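Local coordinates for alpha-pyrone synthesis polyketide synthase-like Pks18 (PDB 1TED), which probably extends medium- and long-chain acyl-CoA starters with malonyl-CoA to make tri- and tetraketide alpha-pyrones, as a homodimeric type III polyketide synthase of the thiolase fold, at residues V94-P99 and R103-L108; V47-A52 and R71-S76. All blocks are in the same frame, centred on the assembly; numbering follows the deposited sequence.

Contact 1 of 2, residues V94-P99 and R103-L108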
loop_
_atom_site.group_PDB
_atom_site.type_symbol
_atom_site.label_atom_id
_atom_site.label_comp_id
_atom_site.label_asym_id
_atom_site.label_seq_id
_atom_site.Cartn_x
_atom_site.Cartn_y
_atom_site.Cartn_z
ATOM N N VAL A 94 -29.846 -9.127 -8.693
ATOM C CA VAL A 94 -30.391 -9.872 -7.559
ATOM C C VAL A 94 -29.315 -9.924 -6.474
ATOM O O VAL A 94 -29.606 -10.071 -5.286
ATOM C CB VAL A 94 -30.771 -11.312 -7.958
ATOM C CG1 VAL A 94 -31.457 -12.010 -6.792
ATOM C CG2 VAL A 94 -31.675 -11.291 -9.185
ATOM N N PHE A 95 -28.068 -9.789 -6.917
ATOM C CA PHE A 95 -26.888 -9.805 -6.059
ATOM C C PHE A 95 -26.575 -8.382 -5.607
ATOM O O PHE A 95 -26.083 -8.161 -4.498
ATOM C CB PHE A 95 -25.709 -10.358 -6.859
ATOM C CG PHE A 95 -24.385 -10.229 -6.171
ATOM C CD1 PHE A 95 -24.042 -11.077 -5.121
ATOM C CD2 PHE A 95 -23.460 -9.285 -6.601
ATOM C CE1 PHE A 95 -22.792 -10.988 -4.512
ATOM C CE2 PHE A 95 -22.211 -9.186 -6.001
ATOM C CZ PHE A 95 -21.874 -10.041 -4.954
ATOM N N ARG A 96 -26.869 -7.429 -6.487
ATOM C CA ARG A 96 -26.636 -6.010 -6.251
ATOM C C ARG A 96 -27.403 -5.453 -5.070
ATOM O O ARG A 96 -26.965 -4.498 -4.435
ATOM C CB ARG A 96 -27.010 -5.210 -7.500
ATOM C CG ARG A 96 -25.817 -4.643 -8.245
ATOM C CD ARG A 96 -24.802 -5.724 -8.589
ATOM N NE ARG A 96 -23.520 -5.143 -8.970
ATOM C CZ ARG A 96 -22.429 -5.848 -9.232
ATOM N NH1 ARG A 96 -22.458 -7.170 -9.160
ATOM N NH2 ARG A 96 -21.306 -5.229 -9.560
ATOM N N ARG A 97 -28.547 -6.055 -4.779
ATOM C CA ARG A 97 -29.390 -5.589 -3.691
ATOM C C ARG A 97 -29.233 -6.325 -2.368
ATOM O O ARG A 97 -29.881 -5.977 -1.382
ATOM C CB ARG A 97 -30.857 -5.622 -4.127
ATOM C CG ARG A 97 -31.214 -4.558 -5.157
ATOM C CD ARG A 97 -32.719 -4.427 -5.312
ATOM N NE ARG A 97 -33.270 -5.388 -6.261
ATOM C CZ ARG A 97 -33.149 -5.285 -7.581
ATOM N NH1 ARG A 97 -32.493 -4.258 -8.110
ATOM N NH2 ARG A 97 -33.690 -6.205 -8.374
ATOM N N GLU A 98 -28.372 -7.332 -2.330
ATOM C CA GLU A 98 -28.186 -8.075 -1.094
ATOM C C GLU A 98 -27.099 -7.496 -0.210
ATOM O O GLU A 98 -26.139 -6.904 -0.693
ATOM C CB GLU A 98 -27.845 -9.528 -1.391
ATOM C CG GLU A 98 -28.891 -10.255 -2.189
ATOM C CD GLU A 98 -28.739 -11.752 -2.071
ATOM O OE1 GLU A 98 -27.626 -12.262 -2.347
ATOM O OE2 GLU A 98 -29.735 -12.413 -1.696
ATOM N N PRO A 99 -27.243 -7.658 1.109
ATOM C CA PRO A 99 -26.254 -7.151 2.060
ATOM C C PRO A 99 -25.142 -8.165 2.297
ATOM O O PRO A 99 -25.262 -9.337 1.933
ATOM C CB PRO A 99 -27.085 -6.930 3.317
ATOM C CG PRO A 99 -28.023 -8.093 3.268
ATOM C CD PRO A 99 -28.466 -8.093 1.813
ATOM N N ARG A 103 -17.153 -9.648 0.510
ATOM C CA ARG A 103 -16.159 -10.693 0.237
ATOM C C ARG A 103 -16.278 -11.255 -1.182
ATOM O O ARG A 103 -15.272 -11.507 -1.842
ATOM C CB ARG A 103 -16.278 -11.839 1.250
ATOM C CG ARG A 103 -15.138 -12.861 1.171
ATOM C CD ARG A 103 -13.788 -12.247 1.556
ATOM N NE ARG A 103 -12.667 -13.157 1.317
ATOM C CZ ARG A 103 -12.330 -14.183 2.100
ATOM N NH1 ARG A 103 -13.017 -14.457 3.206
ATOM N NH2 ARG A 103 -11.303 -14.947 1.768
ATOM N N ASP A 104 -17.505 -11.452 -1.653
ATOM C CA ASP A 104 -17.708 -11.976 -2.997
ATOM C C ASP A 104 -17.318 -10.968 -4.060
ATOM O O ASP A 104 -16.883 -11.347 -5.145
ATOM C CB ASP A 104 -19.166 -12.402 -3.204
ATOM C CG ASP A 104 -19.503 -13.696 -2.482
ATOM O OD1 ASP A 104 -18.564 -14.434 -2.101
ATOM O OD2 ASP A 104 -20.706 -13.987 -2.306
ATOM N N ARG A 105 -17.469 -9.685 -3.744
ATOM C CA ARG A 105 -17.130 -8.617 -4.678
ATOM C C ARG A 105 -15.613 -8.474 -4.848
ATOM O O ARG A 105 -15.138 -8.086 -5.920
ATOM C CB ARG A 105 -17.761 -7.297 -4.211
ATOM C CG ARG A 105 -19.296 -7.234 -4.345
ATOM C CD ARG A 105 -19.847 -6.048 -3.554
ATOM N NE ARG A 105 -21.296 -5.879 -3.632
ATOM C CZ ARG A 105 -21.926 -5.157 -4.555
ATOM N NH1 ARG A 105 -21.243 -4.526 -5.502
ATOM N NH2 ARG A 105 -23.246 -5.038 -4.508
ATOM N N MET A 106 -14.849 -8.793 -3.802
ATOM C CA MET A 106 -13.393 -8.732 -3.878
ATOM C C MET A 106 -12.929 -9.924 -4.732
ATOM O O MET A 106 -11.922 -9.843 -5.446
ATOM C CB MET A 106 -12.782 -8.810 -2.480
ATOM C CG MET A 106 -13.338 -7.787 -1.498
ATOM S SD MET A 106 -12.917 -6.083 -1.918
ATOM C CE MET A 106 -14.342 -5.604 -2.989
ATOM N N HIS A 107 -13.649 -11.042 -4.636
ATOM C CA HIS A 107 -13.329 -12.202 -5.461
ATOM C C HIS A 107 -13.713 -11.787 -6.879
ATOM O O HIS A 107 -13.012 -12.093 -7.845
ATOM C CB HIS A 107 -14.133 -13.440 -5.031
ATOM C CG HIS A 107 -13.495 -14.217 -3.920
ATOM N ND1 HIS A 107 -12.255 -14.808 -4.042
ATOM C CD2 HIS A 107 -13.912 -14.477 -2.657
ATOM C CE1 HIS A 107 -11.932 -15.396 -2.903
ATOM N NE2 HIS A 107 -12.920 -15.209 -2.045
ATOM N N LEU A 108 -14.823 -11.072 -7.009
ATOM C CA LEU A 108 -15.228 -10.616 -8.332
ATOM C C LEU A 108 -14.137 -9.703 -8.878
ATOM O O LEU A 108 -13.827 -9.733 -10.071
ATOM C CB LEU A 108 -16.552 -9.856 -8.276
ATOM C CG LEU A 108 -17.754 -10.531 -8.948
ATOM C CD1 LEU A 108 -18.900 -9.525 -9.032
ATOM C CD2 LEU A 108 -17.385 -11.022 -10.348
HETATM O O HOH W 1 -24.848 -6.634 -2.836
#

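Contact 2 of 2, residues V47-A52 and R71-S76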
loop_
_atom_site.group_PDB
_atom_site.type_symbol
_atom_site.label_atom_id
_atom_site.label_comp_id
_atom_site.label_asym_id
_atom_site.label_seq_id
_atom_site.Cartn_x
_atom_site.Cartn_y
_atom_site.Cartn_z
ATOM N N VAL A 47 -20.223 0.851 -22.034
ATOM C CA VAL A 47 -21.513 1.303 -21.527
ATOM C C VAL A 47 -21.807 2.725 -21.987
ATOM O O VAL A 47 -21.055 3.648 -21.703
ATOM C CB VAL A 47 -21.577 1.253 -19.985
ATOM C CG1 VAL A 47 -22.902 1.801 -19.506
ATOM C CG2 VAL A 47 -21.432 -0.173 -19.510
ATOM N N ASN A 48 -22.902 2.890 -22.717
ATOM C CA ASN A 48 -23.273 4.203 -23.203
ATOM C C ASN A 48 -23.926 4.994 -22.076
ATOM O O ASN A 48 -24.878 4.532 -21.449
ATOM C CB ASN A 48 -24.219 4.071 -24.391
ATOM C CG ASN A 48 -24.550 5.404 -25.011
ATOM O OD1 ASN A 48 -25.293 6.199 -24.432
ATOM N ND2 ASN A 48 -23.991 5.670 -26.186
ATOM N N GLN A 49 -23.398 6.188 -21.826
ATOM C CA GLN A 49 -23.892 7.061 -20.757
ATOM C C GLN A 49 -25.388 7.392 -20.836
ATOM O O GLN A 49 -26.078 7.460 -19.807
ATOM C CB GLN A 49 -23.082 8.364 -20.721
ATOM C CG GLN A 49 -23.359 9.204 -19.476
ATOM C CD GLN A 49 -22.840 8.560 -18.203
ATOM O OE1 GLN A 49 -22.928 7.342 -18.019
ATOM N NE2 GLN A 49 -22.306 9.379 -17.308
ATOM N N SER A 50 -25.886 7.608 -22.050
ATOM C CA SER A 50 -27.304 7.900 -22.243
ATOM C C SER A 50 -28.122 6.669 -21.854
ATOM O O SER A 50 -29.087 6.778 -21.098
ATOM C CB SER A 50 -27.586 8.273 -23.700
ATOM O OG SER A 50 -26.869 9.438 -24.071
ATOM N N ASP A 51 -27.733 5.499 -22.363
ATOM C CA ASP A 51 -28.438 4.263 -22.022
ATOM C C ASP A 51 -28.332 4.033 -20.508
ATOM O O ASP A 51 -29.318 3.689 -19.854
ATOM C CB ASP A 51 -27.845 3.058 -22.771
ATOM C CG ASP A 51 -27.895 3.217 -24.286
ATOM O OD1 ASP A 51 -28.929 3.673 -24.813
ATOM O OD2 ASP A 51 -26.901 2.871 -24.957
ATOM N N ALA A 52 -27.140 4.235 -19.953
ATOM C CA ALA A 52 -26.934 4.060 -18.519
ATOM C C ALA A 52 -27.940 4.896 -17.733
ATOM O O ALA A 52 -28.580 4.396 -16.806
ATOM C CB ALA A 52 -25.510 4.460 -18.129
ATOM N N ARG A 71 -30.592 14.533 -14.513
ATOM C CA ARG A 71 -29.755 15.710 -14.267
ATOM C C ARG A 71 -28.327 15.277 -13.959
ATOM O O ARG A 71 -27.374 15.679 -14.629
ATOM C CB ARG A 71 -30.279 16.510 -13.071
ATOM C CG ARG A 71 -31.742 16.878 -13.132
ATOM C CD ARG A 71 -32.182 17.514 -11.821
ATOM N NE ARG A 71 -33.571 17.191 -11.512
ATOM C CZ ARG A 71 -34.072 17.142 -10.282
ATOM N NH1 ARG A 71 -33.294 17.404 -9.237
ATOM N NH2 ARG A 71 -35.343 16.806 -10.095
ATOM N N VAL A 72 -28.201 14.453 -12.924
ATOM C CA VAL A 72 -26.913 13.946 -12.481
ATOM C C VAL A 72 -26.303 12.989 -13.503
ATOM O O VAL A 72 -25.553 12.086 -13.145
ATOM C CB VAL A 72 -27.057 13.223 -11.111
ATOM C CG1 VAL A 72 -27.959 12.014 -11.255
ATOM C CG2 VAL A 72 -25.693 12.816 -10.571
ATOM N N TYR A 73 -26.629 13.177 -14.773
ATOM C CA TYR A 73 -26.090 12.324 -15.829
ATOM C C TYR A 73 -25.774 13.160 -17.054
ATOM O O TYR A 73 -24.770 12.927 -17.727
ATOM C CB TYR A 73 -27.074 11.197 -16.191
ATOM C CG TYR A 73 -26.743 9.868 -15.534
ATOM C CD1 TYR A 73 -25.739 9.047 -16.043
ATOM C CD2 TYR A 73 -27.393 9.466 -14.365
ATOM C CE1 TYR A 73 -25.385 7.860 -15.397
ATOM C CE2 TYR A 73 -27.048 8.286 -13.715
ATOM C CZ TYR A 73 -26.043 7.492 -14.232
ATOM O OH TYR A 73 -25.678 6.348 -13.562
ATOM N N GLN A 74 -26.628 14.137 -17.346
ATOM C CA GLN A 74 -26.371 14.995 -18.486
ATOM C C GLN A 74 -25.307 16.009 -18.086
ATOM O O GLN A 74 -24.711 16.667 -18.938
ATOM C CB GLN A 74 -27.651 15.703 -18.952
ATOM C CG GLN A 74 -28.426 16.427 -17.868
ATOM C CD GLN A 74 -29.672 17.110 -18.411
ATOM O OE1 GLN A 74 -30.491 16.487 -19.097
ATOM N NE2 GLN A 74 -29.826 18.396 -18.102
ATOM N N LYS A 75 -25.058 16.116 -16.784
ATOM C CA LYS A 75 -24.050 17.044 -16.285
ATOM C C LYS A 75 -22.712 16.343 -16.006
ATOM O O LYS A 75 -21.783 16.953 -15.488
ATOM C CB LYS A 75 -24.560 17.743 -15.017
ATOM N N SER A 76 -22.611 15.068 -16.368
ATOM C CA SER A 76 -21.384 14.306 -16.132
ATOM C C SER A 76 -20.280 14.589 -17.146
ATOM O O SER A 76 -19.102 14.486 -16.830
ATOM C CB SER A 76 -21.690 12.812 -16.154
ATOM O OG SER A 76 -21.996 12.383 -17.471
#

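Contact 1 of 2, residues V94-P99 and R103-L108
Phe95 swings its ring out beside its own carbonyl carbon, with CG trans to the backbone N (chi1 171°), while Arg105 runs extended from CG to NE, so that ring and chain lie antiparallel alongside one another. The methylene CG of Arg105 meets the ring at its edge, 3.9 Å from Phe95 CZ, and CE2 of the ring lies over one face of the Arg105 guanidinium. Asp104 adds its CB, 4.0 Å from Phe95 CZ. A long arginine suits this place because its aliphatic part packs on the ring while its polar end reaches the type I turn Phe95-Glu98. There a water accepts from Arg105 NH2 at 2.8 Å and donates to the carbonyl oxygens of Phe95 and Glu98. Packing and this water thus join helix 92-95 and its turn to the start of helix 102-125 in the N-terminal chalcone synthase-like region. Thr101 holds Arg105 NE. Arg105 NH1 lies over one face of the Arg96 guanidinium, 4.1 Å from Arg96 NH2; at the edge, Leu108 CD1 approaches Arg96 NH1. Two like charges this close would probably be costly, a cost that the carbonyls of Ala209 and Val207, bonded to Arg105 NH1, and of Ser206, weakly bonded to Arg96 NH2, may help to offset.

Contact 2 of 2, residues V47-A52 and R71-S76
Gln49, in the first turn of helix 49-57, lies across from Tyr73 near the end of helix 68-74, their CA atoms 7.5 Å apart. This is a contact between the start of helix 49-57 and the end of helix 68-74 with the loop that follows, in the N-terminal half of a chalcone synthase-like thiolase fold, at the point where strand 46-48 passes into a helix with Asn48 as its N-cap; OD1 of Asn48 accepts from Asp51 N and, weakly, from Ser50 N. A chi1 of -169° sets CG of Gln49 beside the carbonyl carbon, and with the chain bent at chi2 the amide is carried to the edge of the Tyr73 ring. Amide and ring planes stand 72° apart; Gln49 CD lies in the ring plane, 3.6 Å from Tyr73 CD1, and Gln49 OE1 is 3.6 Å from Tyr73 CE1. The small Ala52 leaves room for the ring, its CB 4.4 Å from Tyr73 CE1. Beyond this pair, the ring packs on Ala53 and Val56 of helix 49-57 and on Ser222 of helix 215-223, and it touches the bound myristic acid, consistent with a place beside the substrate-binding tunnel. Glutamine suits its buried place because its amide both donates and accepts: OE1 takes a bond from Arg81 NH2, and NE2 also gives one to the carbonyl of Ser222. Ser76 OG donates to Tyr73 O at 2.8 Å and accepts from Ile78 N; a short hydroxyl side chain can do both. Gln49 NE2 donates to that same Ser76 OG at 3.0 Å, nearly straight at 168° and within the amide plane.

How the contacts relate
Contact 1 and contact 2 lie in series along the chain, 47-52 with 71-76 closing before 94-99 with 103-108 opens. Their centres are 24 Å apart and their nearest atoms about 11 Å, so they do not touch. What they share is the neighbourhood of the bound fatty acid and of His221, a substrate-binding residue by similarity. The Tyr73 side chain of contact 2 comes within about 4 Å of the myristic acid and about 5 Å of the His221 side chain. Contact 1 stands further back, with the Arg96 side chain about 7 Å from the ligand and the Arg105 side chain about 7 Å from that of His221, and its Arg103 reaches Glu276 of the second subunit.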